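Local coordinates for protein coclaurine N-methyltransferase (Coptis japonica, PDB 6GKV) that catalyses the S-adenosyl-L-methionine-dependent N-methylation of coclaurine and probably of related tetrahydroisoquinolines, a step of plant alkaloid biosynthesis, at residues 193-198 with 222-227; 32-37 with 238-243; 94-99 with 281-286; 66-71 with 153-158. All coordinates share one frame; numbering follows the deposited sequence.

Interaction 1 of 4, residues 193-198 with 222-227. With F2W (6,7-dimethoxy-2-methyl-1,2,3,4-tetrahydroisoquinolin-2-ium), chain D; SAH (S-adenosyl-L-homocysteine), chain C.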
# COMPACT_ATOMS: atom_id res chain seq x y z
N ARG A 193 18.67 -16.35 4.35
CA ARG A 193 18.29 -15.23 3.52
C ARG A 193 18.00 -15.69 2.11
O ARG A 193 18.79 -16.39 1.48
CB ARG A 193 19.37 -14.15 3.56
CG ARG A 193 19.02 -13.06 4.60
CD ARG A 193 20.23 -12.59 5.35
NE ARG A 193 19.90 -11.63 6.41
CZ ARG A 193 19.48 -11.95 7.63
NH1 ARG A 193 19.30 -13.22 7.96
NH2 ARG A 193 19.24 -11.00 8.51
N ILE A 194 16.80 -15.33 1.67
CA ILE A 194 16.34 -15.62 0.34
C ILE A 194 16.23 -14.32 -0.42
O ILE A 194 15.53 -13.40 0.01
CB ILE A 194 15.01 -16.34 0.34
CG1 ILE A 194 15.12 -17.62 1.16
CG2 ILE A 194 14.57 -16.63 -1.12
CD1 ILE A 194 13.79 -18.29 1.40
N LEU A 195 16.93 -14.26 -1.53
CA LEU A 195 16.96 -13.07 -2.35
C LEU A 195 16.24 -13.33 -3.65
O LEU A 195 16.52 -14.31 -4.32
CB LEU A 195 18.40 -12.66 -2.61
CG LEU A 195 19.22 -12.47 -1.34
CD1 LEU A 195 20.69 -12.37 -1.68
CD2 LEU A 195 18.76 -11.23 -0.64
N VAL A 196 15.29 -12.47 -3.98
CA VAL A 196 14.52 -12.61 -5.20
C VAL A 196 14.56 -11.33 -6.03
O VAL A 196 13.82 -10.38 -5.73
CB VAL A 196 13.05 -12.97 -4.91
CG1 VAL A 196 12.31 -13.28 -6.22
CG2 VAL A 196 12.97 -14.17 -3.98
N ILE A 197 15.40 -11.29 -7.06
CA ILE A 197 15.56 -10.08 -7.85
C ILE A 197 14.85 -10.17 -9.21
O ILE A 197 15.35 -10.75 -10.16
CB ILE A 197 17.05 -9.75 -8.09
CG1 ILE A 197 17.79 -9.83 -6.76
CG2 ILE A 197 17.21 -8.34 -8.73
CD1 ILE A 197 17.20 -8.95 -5.67
N GLU A 198 13.66 -9.58 -9.26
CA GLU A 198 12.89 -9.41 -10.49
C GLU A 198 12.52 -10.76 -11.08
O GLU A 198 12.88 -11.07 -12.20
CB GLU A 198 13.65 -8.54 -11.50
CG GLU A 198 13.79 -7.09 -11.01
CD GLU A 198 14.41 -6.15 -12.03
OE1 GLU A 198 14.40 -6.47 -13.25
OE2 GLU A 198 14.93 -5.10 -11.61
N LEU A 222 15.27 -13.92 6.60
CA LEU A 222 14.59 -12.86 5.87
C LEU A 222 14.40 -13.21 4.40
O LEU A 222 15.12 -14.04 3.85
CB LEU A 222 15.35 -11.54 5.98
CG LEU A 222 15.65 -11.14 7.43
CD1 LEU A 222 16.34 -9.80 7.52
CD2 LEU A 222 14.37 -11.16 8.25
N LEU A 223 13.40 -12.57 3.81
CA LEU A 223 13.15 -12.60 2.38
C LEU A 223 13.32 -11.19 1.82
O LEU A 223 12.59 -10.28 2.23
CB LEU A 223 11.74 -13.12 2.08
CG LEU A 223 11.34 -12.93 0.61
CD1 LEU A 223 12.28 -13.72 -0.27
CD2 LEU A 223 9.87 -13.32 0.34
N PHE A 224 14.27 -11.00 0.91
CA PHE A 224 14.40 -9.69 0.25
C PHE A 224 13.94 -9.76 -1.22
O PHE A 224 14.39 -10.61 -2.00
CB PHE A 224 15.83 -9.18 0.32
CG PHE A 224 16.02 -7.88 -0.44
CD1 PHE A 224 15.57 -6.68 0.10
CD2 PHE A 224 16.62 -7.87 -1.68
CE1 PHE A 224 15.73 -5.49 -0.60
CE2 PHE A 224 16.78 -6.68 -2.39
CZ PHE A 224 16.34 -5.49 -1.84
N LEU A 225 13.05 -8.84 -1.58
CA LEU A 225 12.45 -8.82 -2.92
C LEU A 225 12.65 -7.51 -3.68
O LEU A 225 12.43 -6.45 -3.14
CB LEU A 225 10.95 -9.09 -2.82
CG LEU A 225 10.16 -8.90 -4.11
CD1 LEU A 225 10.58 -9.96 -5.08
CD2 LEU A 225 8.67 -8.98 -3.84
N GLU A 226 13.06 -7.61 -4.94
CA GLU A 226 13.01 -6.48 -5.85
C GLU A 226 12.08 -6.79 -7.03
O GLU A 226 12.17 -7.86 -7.65
CB GLU A 226 14.41 -6.11 -6.38
CG GLU A 226 14.40 -4.88 -7.30
CD GLU A 226 15.77 -4.60 -7.95
OE1 GLU A 226 16.64 -4.02 -7.29
OE2 GLU A 226 15.97 -4.96 -9.13
N HIS A 227 11.17 -5.85 -7.32
CA HIS A 227 10.35 -5.95 -8.50
C HIS A 227 10.18 -4.58 -9.10
O HIS A 227 10.07 -3.60 -8.37
CB HIS A 227 8.98 -6.54 -8.20
CG HIS A 227 8.18 -5.75 -7.22
ND1 HIS A 227 7.23 -4.83 -7.61
CD2 HIS A 227 8.18 -5.74 -5.87
CE1 HIS A 227 6.67 -4.30 -6.54
NE2 HIS A 227 7.22 -4.84 -5.47
CAM F2W D . 13.40 -3.40 -20.41
OAK F2W D . 12.11 -3.42 -19.76
CAB F2W D . 12.08 -4.38 -18.78
CAA F2W D . 13.19 -5.17 -18.46
CAF F2W D . 13.04 -6.13 -17.45
CAJ F2W D . 14.09 -6.93 -17.04
CAI F2W D . 13.73 -8.28 -16.33
NAH F2W D . 12.92 -7.88 -15.17
CAO F2W D . 12.38 -9.17 -14.70
CAG F2W D . 11.79 -7.26 -15.87
CAE F2W D . 11.87 -6.23 -16.75
CAD F2W D . 10.76 -5.46 -17.10
CAC F2W D . 10.89 -4.51 -18.09
OAL F2W D . 9.87 -3.69 -18.52
CAN F2W D . 8.60 -3.76 -17.85
N SAH C . 17.89 -12.22 -10.98
CA SAH C . 18.77 -12.07 -12.14
CB SAH C . 17.97 -12.11 -13.43
CG SAH C . 16.56 -11.52 -13.37
SD SAH C . 15.64 -11.85 -14.90
C SAH C . 19.56 -10.77 -12.08
O SAH C . 19.19 -9.89 -11.30
OXT SAH C . 20.56 -10.58 -12.80
C5' SAH C . 14.62 -13.15 -14.15
C4' SAH C . 15.39 -14.42 -13.75
O4' SAH C . 14.51 -15.39 -13.22
C3' SAH C . 16.10 -15.07 -14.93
O3' SAH C . 17.32 -15.60 -14.48
C2' SAH C . 15.23 -16.24 -15.31
O2' SAH C . 16.05 -17.28 -15.81
C1' SAH C . 14.57 -16.59 -13.98
N9 SAH C . 13.23 -17.21 -14.13
C8 SAH C . 12.15 -16.75 -14.84
N7 SAH C . 11.13 -17.64 -14.70
C5 SAH C . 11.55 -18.66 -13.90
C6 SAH C . 10.93 -19.82 -13.43
N6 SAH C . 9.67 -20.12 -13.76
N1 SAH C . 11.65 -20.69 -12.62
C2 SAH C . 12.96 -20.40 -12.28
N3 SAH C . 13.56 -19.25 -12.74
C4 SAH C . 12.87 -18.39 -13.54

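Interaction 2 of 4, residues 32-37 with 238-243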
# COMPACT_ATOMS: atom_id res chain seq x y z
N LEU A 32 2.98 4.83 -23.71
CA LEU A 32 3.15 5.07 -22.29
C LEU A 32 2.08 6.03 -21.77
O LEU A 32 1.30 5.68 -20.90
CB LEU A 32 4.54 5.63 -22.01
CG LEU A 32 5.68 4.64 -22.19
CD1 LEU A 32 6.96 5.25 -21.66
CD2 LEU A 32 5.34 3.33 -21.48
N ALA A 33 2.05 7.23 -22.35
CA ALA A 33 1.02 8.22 -22.05
C ALA A 33 -0.35 7.56 -21.97
O ALA A 33 -1.09 7.77 -21.03
CB ALA A 33 1.01 9.32 -23.10
N ARG A 34 -0.65 6.73 -22.97
CA ARG A 34 -1.96 6.09 -23.02
C ARG A 34 -2.15 5.03 -21.93
O ARG A 34 -3.29 4.75 -21.55
CB ARG A 34 -2.18 5.45 -24.38
CG ARG A 34 -2.39 6.41 -25.55
CD ARG A 34 -2.55 5.63 -26.87
NE ARG A 34 -3.77 4.83 -26.86
CZ ARG A 34 -3.83 3.52 -27.09
NH1 ARG A 34 -2.74 2.81 -27.35
NH2 ARG A 34 -5.01 2.91 -27.05
N ARG A 35 -1.07 4.41 -21.46
CA ARG A 35 -1.18 3.41 -20.39
C ARG A 35 -1.44 4.12 -19.06
O ARG A 35 -2.29 3.70 -18.27
CB ARG A 35 0.08 2.54 -20.29
CG ARG A 35 -0.03 1.43 -19.22
CD ARG A 35 -0.14 0.09 -19.90
NE ARG A 35 -1.37 -0.60 -19.57
CZ ARG A 35 -1.83 -1.65 -20.23
NH1 ARG A 35 -2.97 -2.23 -19.86
NH2 ARG A 35 -1.15 -2.12 -21.27
N LEU A 36 -0.73 5.22 -18.83
CA LEU A 36 -1.01 6.07 -17.68
C LEU A 36 -2.48 6.48 -17.63
O LEU A 36 -3.11 6.51 -16.57
CB LEU A 36 -0.12 7.31 -17.70
CG LEU A 36 1.36 7.05 -17.44
CD1 LEU A 36 2.06 8.37 -17.19
CD2 LEU A 36 1.56 6.10 -16.28
N GLN A 37 -3.03 6.77 -18.80
CA GLN A 37 -4.39 7.28 -18.89
C GLN A 37 -5.37 6.17 -18.56
O GLN A 37 -6.41 6.39 -17.94
CB GLN A 37 -4.65 7.85 -20.29
CG GLN A 37 -6.06 8.33 -20.54
CD GLN A 37 -6.33 9.67 -19.89
OE1 GLN A 37 -5.53 10.60 -19.99
NE2 GLN A 37 -7.48 9.77 -19.22
N GLU A 238 -0.76 -7.00 -20.91
CA GLU A 238 -1.60 -7.34 -22.07
C GLU A 238 -2.00 -6.04 -22.79
O GLU A 238 -2.21 -5.04 -22.13
CB GLU A 238 -2.87 -8.09 -21.67
CG GLU A 238 -2.70 -9.24 -20.70
CD GLU A 238 -4.02 -9.70 -20.07
OE1 GLU A 238 -5.03 -8.98 -20.19
OE2 GLU A 238 -4.03 -10.78 -19.43
N PRO A 239 -2.13 -6.07 -24.13
CA PRO A 239 -2.40 -4.83 -24.89
C PRO A 239 -3.61 -4.02 -24.41
O PRO A 239 -4.63 -4.62 -24.07
CB PRO A 239 -2.63 -5.35 -26.32
CG PRO A 239 -1.87 -6.64 -26.37
CD PRO A 239 -2.01 -7.25 -25.01
N LEU A 240 -3.50 -2.69 -24.39
CA LEU A 240 -4.63 -1.82 -24.06
C LEU A 240 -5.76 -2.07 -25.02
O LEU A 240 -6.88 -2.41 -24.64
CB LEU A 240 -4.26 -0.34 -24.16
CG LEU A 240 -3.26 0.22 -23.18
CD1 LEU A 240 -2.81 1.59 -23.64
CD2 LEU A 240 -3.98 0.32 -21.90
N ASP A 241 -5.42 -1.86 -26.28
CA ASP A 241 -6.30 -2.09 -27.40
C ASP A 241 -5.44 -2.50 -28.60
O ASP A 241 -4.22 -2.62 -28.47
CB ASP A 241 -7.12 -0.84 -27.71
CG ASP A 241 -6.26 0.39 -27.99
OD1 ASP A 241 -5.02 0.29 -28.01
OD2 ASP A 241 -6.85 1.46 -28.20
N ASP A 242 -6.07 -2.70 -29.75
CA ASP A 242 -5.37 -3.13 -30.96
C ASP A 242 -4.26 -2.17 -31.39
O ASP A 242 -3.26 -2.61 -31.95
CB ASP A 242 -6.37 -3.31 -32.10
CG ASP A 242 -7.35 -4.43 -31.83
OD1 ASP A 242 -6.93 -5.61 -31.92
OD2 ASP A 242 -8.53 -4.14 -31.52
N ASP A 243 -4.44 -0.87 -31.13
CA ASP A 243 -3.44 0.13 -31.47
C ASP A 243 -2.22 0.12 -30.54
O ASP A 243 -1.25 0.83 -30.79
CB ASP A 243 -4.06 1.52 -31.52
CG ASP A 243 -5.02 1.70 -32.69
OD1 ASP A 243 -6.16 1.19 -32.62
OD2 ASP A 243 -4.64 2.35 -33.69

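Interaction 3 of 4, residues 94-99 with 281-286. With F2W (6,7-dimethoxy-2-methyl-1,2,3,4-tetrahydroisoquinolin-2-ium), chain D.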
# COMPACT_ATOMS: atom_id res chain seq x y z
N CYS A 94 17.86 -4.09 -12.67
CA CYS A 94 18.14 -2.68 -12.40
C CYS A 94 19.48 -2.39 -11.69
O CYS A 94 19.82 -3.02 -10.70
CB CYS A 94 17.00 -2.09 -11.57
SG CYS A 94 17.08 -0.32 -11.42
N CYS A 95 20.24 -1.45 -12.23
CA CYS A 95 21.47 -1.03 -11.56
C CYS A 95 21.26 0.34 -10.89
O CYS A 95 20.24 1.00 -11.10
CB CYS A 95 22.62 -0.96 -12.54
SG CYS A 95 22.90 -2.54 -13.29
N TYR A 96 22.22 0.74 -10.07
CA TYR A 96 22.04 1.92 -9.25
C TYR A 96 23.05 3.01 -9.60
O TYR A 96 24.25 2.86 -9.37
CB TYR A 96 22.14 1.56 -7.77
CG TYR A 96 21.58 2.61 -6.87
CD1 TYR A 96 22.40 3.59 -6.32
CD2 TYR A 96 20.22 2.64 -6.58
CE1 TYR A 96 21.89 4.57 -5.50
CE2 TYR A 96 19.70 3.62 -5.75
CZ TYR A 96 20.53 4.58 -5.21
OH TYR A 96 20.01 5.54 -4.38
N PHE A 97 22.54 4.10 -10.16
CA PHE A 97 23.37 5.24 -10.53
C PHE A 97 23.14 6.38 -9.53
O PHE A 97 22.10 7.05 -9.58
CB PHE A 97 23.04 5.69 -11.97
CG PHE A 97 23.25 4.62 -13.02
CD1 PHE A 97 22.31 3.62 -13.22
CD2 PHE A 97 24.37 4.64 -13.84
CE1 PHE A 97 22.48 2.65 -14.18
CE2 PHE A 97 24.55 3.67 -14.82
CZ PHE A 97 23.60 2.67 -14.99
N LYS A 98 24.09 6.59 -8.62
CA LYS A 98 24.00 7.69 -7.66
C LYS A 98 24.41 9.02 -8.30
O LYS A 98 23.74 10.03 -8.10
CB LYS A 98 24.85 7.42 -6.41
CG LYS A 98 23.98 7.17 -5.17
CD LYS A 98 24.73 7.01 -3.83
CE LYS A 98 23.78 6.50 -2.74
NZ LYS A 98 24.23 5.24 -2.08
N GLU A 99 25.47 9.02 -9.09
CA GLU A 99 25.92 10.26 -9.74
C GLU A 99 25.96 10.19 -11.26
O GLU A 99 26.16 9.13 -11.85
CB GLU A 99 27.31 10.63 -9.23
CG GLU A 99 27.36 10.96 -7.78
CD GLU A 99 28.77 11.02 -7.27
OE1 GLU A 99 29.09 10.28 -6.32
OE2 GLU A 99 29.57 11.79 -7.85
N GLY A 281 12.72 5.42 -11.14
CA GLY A 281 12.83 4.81 -12.46
C GLY A 281 14.01 5.28 -13.31
O GLY A 281 14.30 4.70 -14.38
N LYS A 282 14.71 6.30 -12.85
CA LYS A 282 15.88 6.83 -13.55
C LYS A 282 17.04 5.84 -13.53
O LYS A 282 17.90 5.86 -14.41
CB LYS A 282 16.33 8.17 -12.93
CG LYS A 282 15.56 9.37 -13.44
CD LYS A 282 16.42 10.63 -13.38
CE LYS A 282 16.86 10.93 -11.95
NZ LYS A 282 16.66 12.34 -11.51
N HIS A 283 17.08 5.00 -12.52
CA HIS A 283 18.12 3.98 -12.42
C HIS A 283 17.94 2.88 -13.45
O HIS A 283 18.90 2.49 -14.14
CB HIS A 283 18.12 3.37 -11.02
CG HIS A 283 18.35 4.37 -9.94
ND1 HIS A 283 19.62 4.79 -9.57
CD2 HIS A 283 17.49 5.01 -9.11
CE1 HIS A 283 19.52 5.65 -8.58
NE2 HIS A 283 18.24 5.80 -8.27
N PHE A 284 16.73 2.37 -13.60
CA PHE A 284 16.57 1.34 -14.62
C PHE A 284 16.57 1.98 -16.00
O PHE A 284 16.97 1.36 -16.99
CB PHE A 284 15.32 0.49 -14.40
CG PHE A 284 15.43 -0.87 -15.03
CD1 PHE A 284 16.66 -1.34 -15.40
CD2 PHE A 284 14.34 -1.71 -15.18
CE1 PHE A 284 16.82 -2.57 -15.98
CE2 PHE A 284 14.51 -2.98 -15.73
CZ PHE A 284 15.76 -3.39 -16.15
N SER A 285 16.17 3.24 -16.08
CA SER A 285 16.22 3.92 -17.35
C SER A 285 17.67 4.01 -17.79
O SER A 285 18.00 3.70 -18.93
CB SER A 285 15.59 5.30 -17.28
OG SER A 285 15.50 5.86 -18.58
N ARG A 286 18.54 4.41 -16.87
CA ARG A 286 19.93 4.63 -17.23
C ARG A 286 20.62 3.31 -17.51
O ARG A 286 21.49 3.22 -18.39
CB ARG A 286 20.66 5.40 -16.14
CG ARG A 286 20.38 6.91 -16.16
CD ARG A 286 21.57 7.70 -15.61
NE ARG A 286 22.82 7.30 -16.25
CZ ARG A 286 24.03 7.55 -15.76
NH1 ARG A 286 24.16 8.20 -14.61
NH2 ARG A 286 25.12 7.15 -16.42
CAM F2W D . 13.40 -3.40 -20.41
OAK F2W D . 12.11 -3.42 -19.76
CAB F2W D . 12.08 -4.38 -18.78
CAA F2W D . 13.19 -5.17 -18.46
CAF F2W D . 13.04 -6.13 -17.45
CAJ F2W D . 14.09 -6.93 -17.04
CAI F2W D . 13.73 -8.28 -16.33
NAH F2W D . 12.92 -7.88 -15.17
CAO F2W D . 12.38 -9.17 -14.70
CAG F2W D . 11.79 -7.26 -15.87
CAE F2W D . 11.87 -6.23 -16.75
CAD F2W D . 10.76 -5.46 -17.10
CAC F2W D . 10.89 -4.51 -18.09
OAL F2W D . 9.87 -3.69 -18.52
CAN F2W D . 8.60 -3.76 -17.85

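Interaction 4 of 4, residues 66-71 with 153-158. With SAH (S-adenosyl-L-homocysteine), chain C.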
# COMPACT_ATOMS: atom_id res chain seq x y z
N GLU A 66 3.03 -20.08 -19.00
CA GLU A 66 3.99 -19.94 -20.09
C GLU A 66 5.44 -20.09 -19.62
O GLU A 66 6.30 -19.31 -20.03
CB GLU A 66 3.82 -18.59 -20.79
CG GLU A 66 2.38 -18.22 -21.14
CD GLU A 66 1.79 -19.09 -22.24
OE1 GLU A 66 2.58 -19.72 -22.99
OE2 GLU A 66 0.55 -19.16 -22.36
N VAL A 67 5.71 -21.09 -18.78
CA VAL A 67 6.99 -21.18 -18.06
C VAL A 67 8.19 -21.55 -18.93
O VAL A 67 9.24 -20.91 -18.86
CB VAL A 67 6.89 -22.21 -16.92
CG1 VAL A 67 8.17 -22.20 -16.08
CG2 VAL A 67 5.66 -21.94 -16.08
N GLU A 68 8.05 -22.60 -19.73
CA GLU A 68 9.17 -23.07 -20.54
C GLU A 68 9.24 -22.36 -21.90
O GLU A 68 10.31 -22.31 -22.51
CB GLU A 68 9.13 -24.60 -20.74
CG GLU A 68 9.74 -25.37 -19.56
CD GLU A 68 11.25 -25.15 -19.40
OE1 GLU A 68 11.90 -24.63 -20.34
OE2 GLU A 68 11.78 -25.46 -18.31
N THR A 69 8.12 -21.81 -22.38
CA THR A 69 8.14 -20.91 -23.54
C THR A 69 8.59 -19.48 -23.13
O THR A 69 8.78 -18.62 -24.00
CB THR A 69 6.77 -20.85 -24.27
OG1 THR A 69 5.71 -20.71 -23.32
CG2 THR A 69 6.53 -22.10 -25.13
N LEU A 70 8.73 -19.23 -21.82
CA LEU A 70 9.40 -18.02 -21.33
C LEU A 70 10.91 -18.25 -21.26
O LEU A 70 11.70 -17.36 -21.59
CB LEU A 70 8.87 -17.59 -19.95
CG LEU A 70 9.59 -16.52 -19.12
CD1 LEU A 70 9.87 -15.25 -19.92
CD2 LEU A 70 8.80 -16.20 -17.84
N ASP A 71 11.31 -19.45 -20.83
CA ASP A 71 12.73 -19.81 -20.78
C ASP A 71 13.32 -20.00 -22.19
O ASP A 71 14.53 -20.04 -22.34
CB ASP A 71 12.94 -21.09 -19.96
CG ASP A 71 14.42 -21.44 -19.79
OD1 ASP A 71 15.11 -20.71 -19.05
OD2 ASP A 71 14.88 -22.43 -20.39
N VAL A 153 19.30 -20.59 -7.83
CA VAL A 153 18.31 -21.46 -8.47
C VAL A 153 17.81 -20.92 -9.82
O VAL A 153 17.31 -19.81 -9.90
CB VAL A 153 17.08 -21.68 -7.58
CG1 VAL A 153 16.13 -22.65 -8.26
CG2 VAL A 153 17.51 -22.22 -6.24
N THR A 154 17.94 -21.75 -10.85
CA THR A 154 17.57 -21.37 -12.22
C THR A 154 16.88 -22.50 -12.95
O THR A 154 17.15 -23.65 -12.67
CB THR A 154 18.80 -20.98 -13.03
OG1 THR A 154 19.63 -20.12 -12.26
CG2 THR A 154 18.37 -20.25 -14.25
N ASN A 155 16.01 -22.19 -13.90
CA ASN A 155 15.48 -23.20 -14.81
C ASN A 155 16.13 -23.10 -16.19
O ASN A 155 15.62 -23.64 -17.18
CB ASN A 155 13.96 -23.07 -14.93
CG ASN A 155 13.53 -21.76 -15.57
OD1 ASN A 155 14.29 -20.79 -15.61
ND2 ASN A 155 12.30 -21.73 -16.06
N SER A 156 17.27 -22.42 -16.23
CA SER A 156 17.96 -22.09 -17.48
C SER A 156 19.32 -22.77 -17.55
O SER A 156 20.26 -22.40 -16.84
CB SER A 156 18.09 -20.56 -17.60
OG SER A 156 19.04 -20.17 -18.57
N VAL A 157 19.43 -23.78 -18.42
CA VAL A 157 20.65 -24.56 -18.56
C VAL A 157 21.86 -23.70 -18.91
O VAL A 157 22.99 -24.07 -18.62
CB VAL A 157 20.50 -25.64 -19.65
CG1 VAL A 157 19.43 -26.64 -19.25
CG2 VAL A 157 20.18 -24.99 -20.99
N SER A 158 21.60 -22.54 -19.51
CA SER A 158 22.65 -21.60 -19.86
C SER A 158 23.14 -20.80 -18.65
O SER A 158 24.29 -20.38 -18.60
CB SER A 158 22.15 -20.67 -20.97
OG SER A 158 22.88 -19.47 -21.01
N SAH C . 17.89 -12.22 -10.98
CA SAH C . 18.77 -12.07 -12.14
CB SAH C . 17.97 -12.11 -13.43
CG SAH C . 16.56 -11.52 -13.37
SD SAH C . 15.64 -11.85 -14.90
C SAH C . 19.56 -10.77 -12.08
O SAH C . 19.19 -9.89 -11.30
OXT SAH C . 20.56 -10.58 -12.80
C5' SAH C . 14.62 -13.15 -14.15
C4' SAH C . 15.39 -14.42 -13.75
O4' SAH C . 14.51 -15.39 -13.22
C3' SAH C . 16.10 -15.07 -14.93
O3' SAH C . 17.32 -15.60 -14.48
C2' SAH C . 15.23 -16.24 -15.31
O2' SAH C . 16.05 -17.28 -15.81
C1' SAH C . 14.57 -16.59 -13.98
N9 SAH C . 13.23 -17.21 -14.13
C8 SAH C . 12.15 -16.75 -14.84
N7 SAH C . 11.13 -17.64 -14.70
C5 SAH C . 11.55 -18.66 -13.90
C6 SAH C . 10.93 -19.82 -13.43
N6 SAH C . 9.67 -20.12 -13.76
N1 SAH C . 11.65 -20.69 -12.62
C2 SAH C . 12.96 -20.40 -12.28
N3 SAH C . 13.56 -19.25 -12.74
C4 SAH C . 12.87 -18.39 -13.54

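Interaction 1 of 4, residues 193-198 with 222-227
E198 OE2 lies 2.7 Å from E226 OE2 and probably also accepts the backbone N-H of C94; the two carboxylates run side by side with their planes 42° apart. E226 gets there as an extended chain, CG anti to the backbone N (chi1 -178°), and its second oxygen, OE1, is held by Y115 OH and H346 NE2, which fix the turn of the group. The other oxygen of E198, OE1, receives NAH of the bound N-methylheliamine at 2.8 Å. One residue back, I197 O takes the amino N of S-adenosyl-L-homocysteine at 3.0 Å. Behind these ligand contacts the strands run parallel, 3° apart: I194 and V196 bond through both N and O to L222, F224 and E226, and E198 N to E226 O (2.8 Å) carries the ladder one step past the strand end. I197 CD1 meets the edge of the F224 ring at CE2 (4.0 Å), whereas on the opposite face of the sheet L223 CD1 touches both I194 CG2 and V196 CG2. In this Rossmann-like methyltransferase sheet, strand 126-130 flanks 193-197, antiparallel strand 342-350 flanks 222-227, and helix 104-118 covers I197, F224 and E226.

Interaction 2 of 4, residues 32-37 with 238-243
R34 and R35, neighbours on helix 21-39, both close on L240 in the loop after strand 235-236: a helix-to-loop contact in which a leucine is covered by two guanidinium groups and a salt bridge adds a polar tie. Along R34, CB starts 4.0 Å from L240 CD1. From there the chain runs straight to CD and then bends about CG-CD (chi3 66°), which brings the guanidinium back to the same methyl, so that CD1 lies over one face, offset toward the rim and 3.9 Å from NH1. NH1 itself is salt-bridged to E31, on the same helix. NH2, at the tip, meets the carboxylate of D241: it donates to OD1 at 2.8 Å with an N-H...O angle of 162° and forms the salt bridge with OD2 at 2.6 Å. One nitrogen thus serves both oxygens, where a forked pair would use two, and the flat groups are turned 23° against each other. Further along the loop, D243 is salt-bridged to K3.

R35 leaves the helix in a different direction and bends twice, laying its guanidinium against the other methyl of L240, CD2. W38, in a cation-pi contact, and W342 also pack on this arginine. In the guanidinium plane, R35 NH2 donates to E238 O at 3.2 Å. An alanine in place of R35 would probably leave E238 O without this donor and uncover L240 CD2. That methyl sits over the centre of one guanidinium face, L240 CD2 being 3.4 Å from R35 CZ.

Interaction 3 of 4, residues 94-99 with 281-286
H283 meets the loop with both a face and an edge of its imidazole. The face lies in an offset stack on the Y96 ring, centroids 4.2 Å apart and planes at 14°, with H283 CE1 3.5 Å from Y96 CE2. At the edge, ND1 accepts the backbone N-H of F97 at 3.1 Å, the donor close to the ring plane though the N-H...N angle is a bent 146°. Stack and bond together fix how the imidazole is turned.

H283 and R286 lie on helix 281-297, and the loop 94-99 follows directly on G92 and S93, which bind S-adenosyl-L-homocysteine, so the contact joins the cofactor side of the methyltransferase fold to the wall of the alkaloid pocket.

F97, with CG anti to its carbonyl carbon (chi1 -59°), drops its ring onto R286. R286 CB sits over one face of that ring, 3.9 Å from the centroid, while farther along the bent arginine chain F97 CD2 lies over the centre of the guanidinium, 3.5 Å from CZ. An alanine in place of F97 would probably open a gap over R286 and weaken the hold on its guanidinium.

F284 is part of the pocket wall: C94 CB makes a CH-pi contact over its face, F334 meets it edge-to-face, and its CE2 comes 3.7 Å from CAA of the bound N-methylheliamine.

Interaction 4 of 4, residues 66-71 with 153-158
D71 points its carboxylate at the turn holding N155 and S156, with CG anti to the backbone N (chi1 -175°). OD1 packs 3.3 Å from S156 CB, whereas OD2 faces the backbone O of N155 at 3.5 Å, acceptor to acceptor, with no bond between them. E76 brings a second acid near D71 OD2, and two acids this close may raise the proton affinity of one of them.

The N155 side chain reaches between this segment and the cofactor. Its CG stands between the backbone N and the carbonyl carbon (chi1 64°), which lays the flat amide under the adenine of S-adenosyl-L-homocysteine, nearly parallel to the ring, with CG 3.6 Å from the adenine C2. V67 approaches from the same side of the adenine plane but at the exocyclic amine, where its CG1 lies 3.5 Å from N6; it also touches D181, another cofactor-binding residue.

The turn belongs to the Rossmann-like part of the fold, where parallel strand 149-154 ends and passes through N155 and S156 into helix 157-168. S156 is the N-cap residue of that helix: its OG reaches forward to Q159 N in a weak bond and is held more firmly by Y75 O. On the opposing segment, the loosely helical turn at 67-71 has D71 N bonded to V67 O at 3.2 Å.

In the fold
Interactions 1 and 3 share the alkaloid pocket and touch directly: E226 OE2 lies 3.9 Å from C94 CB, and E198 OE1 lies 4.3 Å from F284 CE2, so the acid and the aromatic wall flank the same N-methylheliamine. Interactions 1 and 4 do not touch, their nearest atoms being about 8 Å apart, but S-adenosyl-L-homocysteine spans them, its amino acid end at 193-198 and its adenine at 66-71 with 153-158. Interaction 2 stands apart at the surface, its centre about 30 Å from that of interaction 1 across the middle of the chain; even so, the R35 side chain is about 10 Å from the bound alkaloid.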